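Local coordinates for cobalamin-binding protein (Desulfitobacterium hafniense, PDB 4JGI) that binds methylcobalamin and probably serves as the corrinoid-carrying component of an O-demethylase system, at residues S12-G17 with I60-F65. Numbering follows the deposited sequence.
Sequences SDLDEG and IGDLIF
Leu14 reaches the first turns of helix 60-77 with a single methyl group, CD1, which settles beside Asp62 and Phe65. CD1 lies 3.8 Å from Asp62 O and 3.9 Å from Asp62 CB, with Asp62 OD1 equally near as a van der Waals neighbour, and the two side chains cross at about a right angle. Toward Phe65 the touch is looser, 4.5 Å from Leu14 CD1 to Phe65 CB; the phenyl ring itself turns away, with Gly61 O above one face, offset toward the rim. The carboxylate of Asp62 turns back toward the start of its helix, where OD2 accepts a hydrogen bond from N of Phe59, the residue just before it. In Leu14, CG sits anti to the carbonyl carbon (chi1 -61°), which carries the branched end out toward the helix. Behind it, the backbone turns with positive phi (59°) in a Schellman motif that closes helix 4-12, flanked by Asp13, salt-bridged to Arg52 of helix 32-54, and by Asp15, which N-caps helix 16-29 as its OD1 accepts a hydrogen bond from Ala18 N. Leu14 also packs on Ala66 and Ile69, while Ile60 and Leu63 of helix 60-77 touch the cobalamin. With no hydrogen bond between the two segments, their contact rests on dispersion and partial desolvation around Leu14 at the surface, while polar bonds to other parts of the helical region hold the turn elsewhere.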
loop_
_atom_site.group_PDB
_atom_site.type_symbol
_atom_site.label_atom_id
_atom_site.label_comp_id
_atom_site.label_asym_id
_atom_site.label_seq_id
_atom_site.Cartn_x
_atom_site.Cartn_y
_atom_site.Cartn_z
ATOM N N SER A 12 1.082 -14.987 6.047
ATOM C CA SER A 12 -0.359 -15.089 6.027
ATOM C C SER A 12 -0.946 -15.373 7.402
ATOM O O SER A 12 -1.997 -14.763 7.751
ATOM C CB SER A 12 -0.784 -16.187 5.046
ATOM O OG SER A 12 -2.185 -16.313 5.024
ATOM N N ASP A 13 -0.283 -16.279 8.163
ATOM C CA ASP A 13 -0.729 -16.663 9.472
ATOM C C ASP A 13 -0.354 -15.623 10.560
ATOM O O ASP A 13 -0.715 -15.803 11.757
ATOM C CB ASP A 13 -0.029 -18.004 9.875
ATOM C CG ASP A 13 -0.556 -19.186 9.096
ATOM O OD1 ASP A 13 -1.622 -19.123 8.484
ATOM O OD2 ASP A 13 0.123 -20.243 9.112
ATOM N N LEU A 14 0.432 -14.616 10.191
ATOM C CA LEU A 14 0.914 -13.590 11.144
ATOM C C LEU A 14 1.712 -14.260 12.282
ATOM O O LEU A 14 1.572 -13.811 13.468
ATOM C CB LEU A 14 -0.217 -12.739 11.679
ATOM C CG LEU A 14 -0.964 -11.954 10.607
ATOM C CD1 LEU A 14 -2.159 -11.167 11.161
ATOM C CD2 LEU A 14 0.001 -11.085 9.867
ATOM N N ASP A 15 2.526 -15.280 11.896
ATOM C CA ASP A 15 3.233 -16.201 12.847
ATOM C C ASP A 15 4.642 -15.624 13.025
ATOM O O ASP A 15 5.573 -15.962 12.262
ATOM C CB ASP A 15 3.258 -17.648 12.400
ATOM C CG ASP A 15 3.979 -18.592 13.390
ATOM O OD1 ASP A 15 4.654 -18.157 14.353
ATOM O OD2 ASP A 15 3.909 -19.813 13.144
ATOM N N GLU A 16 4.803 -14.783 14.059
ATOM C CA GLU A 16 6.048 -14.131 14.262
ATOM C C GLU A 16 7.191 -15.080 14.570
ATOM O O GLU A 16 8.357 -14.779 14.235
ATOM C CB GLU A 16 5.925 -13.046 15.334
ATOM C CG GLU A 16 5.303 -11.841 14.778
ATOM C CD GLU A 16 5.564 -10.688 15.690
ATOM O OE1 GLU A 16 4.798 -10.565 16.716
ATOM O OE2 GLU A 16 6.586 -9.983 15.385
ATOM N N GLY A 17 6.883 -16.211 15.200
ATOM C CA GLY A 17 7.940 -17.215 15.462
ATOM C C GLY A 17 8.510 -17.699 14.148
ATOM O O GLY A 17 9.723 -17.706 13.944
ATOM N N ILE A 60 -9.754 -5.708 11.393
ATOM C CA ILE A 60 -8.883 -4.531 11.221
ATOM C C ILE A 60 -7.569 -4.695 11.986
ATOM O O ILE A 60 -6.500 -4.346 11.488
ATOM C CB ILE A 60 -9.633 -3.248 11.700
ATOM C CG1 ILE A 60 -10.769 -3.035 10.706
ATOM C CG2 ILE A 60 -8.755 -1.996 11.803
ATOM C CD1 ILE A 60 -10.374 -2.934 9.249
ATOM N N GLY A 61 -7.635 -5.169 13.227
ATOM C CA GLY A 61 -6.413 -5.347 13.989
ATOM C C GLY A 61 -5.374 -6.184 13.249
ATOM O O GLY A 61 -4.151 -5.875 13.277
ATOM N N ASP A 62 -5.795 -7.232 12.547
ATOM C CA ASP A 62 -4.846 -8.068 11.843
ATOM C C ASP A 62 -4.177 -7.312 10.713
ATOM O O ASP A 62 -3.033 -7.546 10.442
ATOM C CB ASP A 62 -5.558 -9.297 11.300
ATOM C CG ASP A 62 -6.136 -10.109 12.430
ATOM O OD1 ASP A 62 -5.320 -10.486 13.347
ATOM O OD2 ASP A 62 -7.364 -10.291 12.541
ATOM N N LEU A 63 -4.912 -6.383 10.105
ATOM C CA LEU A 63 -4.270 -5.582 9.099
ATOM C C LEU A 63 -3.212 -4.623 9.696
ATOM O O LEU A 63 -2.202 -4.346 9.045
ATOM C CB LEU A 63 -5.251 -4.805 8.270
ATOM C CG LEU A 63 -6.297 -5.595 7.548
ATOM C CD1 LEU A 63 -7.230 -4.621 6.822
ATOM C CD2 LEU A 63 -5.750 -6.557 6.548
ATOM N N ILE A 64 -3.497 -4.041 10.865
ATOM C CA ILE A 64 -2.507 -3.261 11.522
ATOM C C ILE A 64 -1.258 -4.100 11.808
ATOM O O ILE A 64 -0.111 -3.717 11.523
ATOM C CB ILE A 64 -3.129 -2.678 12.796
ATOM C CG1 ILE A 64 -4.259 -1.724 12.422
ATOM C CG2 ILE A 64 -2.026 -1.977 13.647
ATOM C CD1 ILE A 64 -5.057 -1.246 13.597
ATOM N N PHE A 65 -1.494 -5.286 12.371
ATOM C CA PHE A 65 -0.425 -6.212 12.685
ATOM C C PHE A 65 0.432 -6.583 11.486
ATOM O O PHE A 65 1.662 -6.544 11.572
ATOM C CB PHE A 65 -0.897 -7.490 13.353
ATOM C CG PHE A 65 -1.739 -7.320 14.625
ATOM C CD1 PHE A 65 -1.758 -6.172 15.408
ATOM C CD2 PHE A 65 -2.540 -8.356 15.001
ATOM C CE1 PHE A 65 -2.577 -6.096 16.504
ATOM C CE2 PHE A 65 -3.355 -8.291 16.072
ATOM C CZ PHE A 65 -3.408 -7.131 16.808
#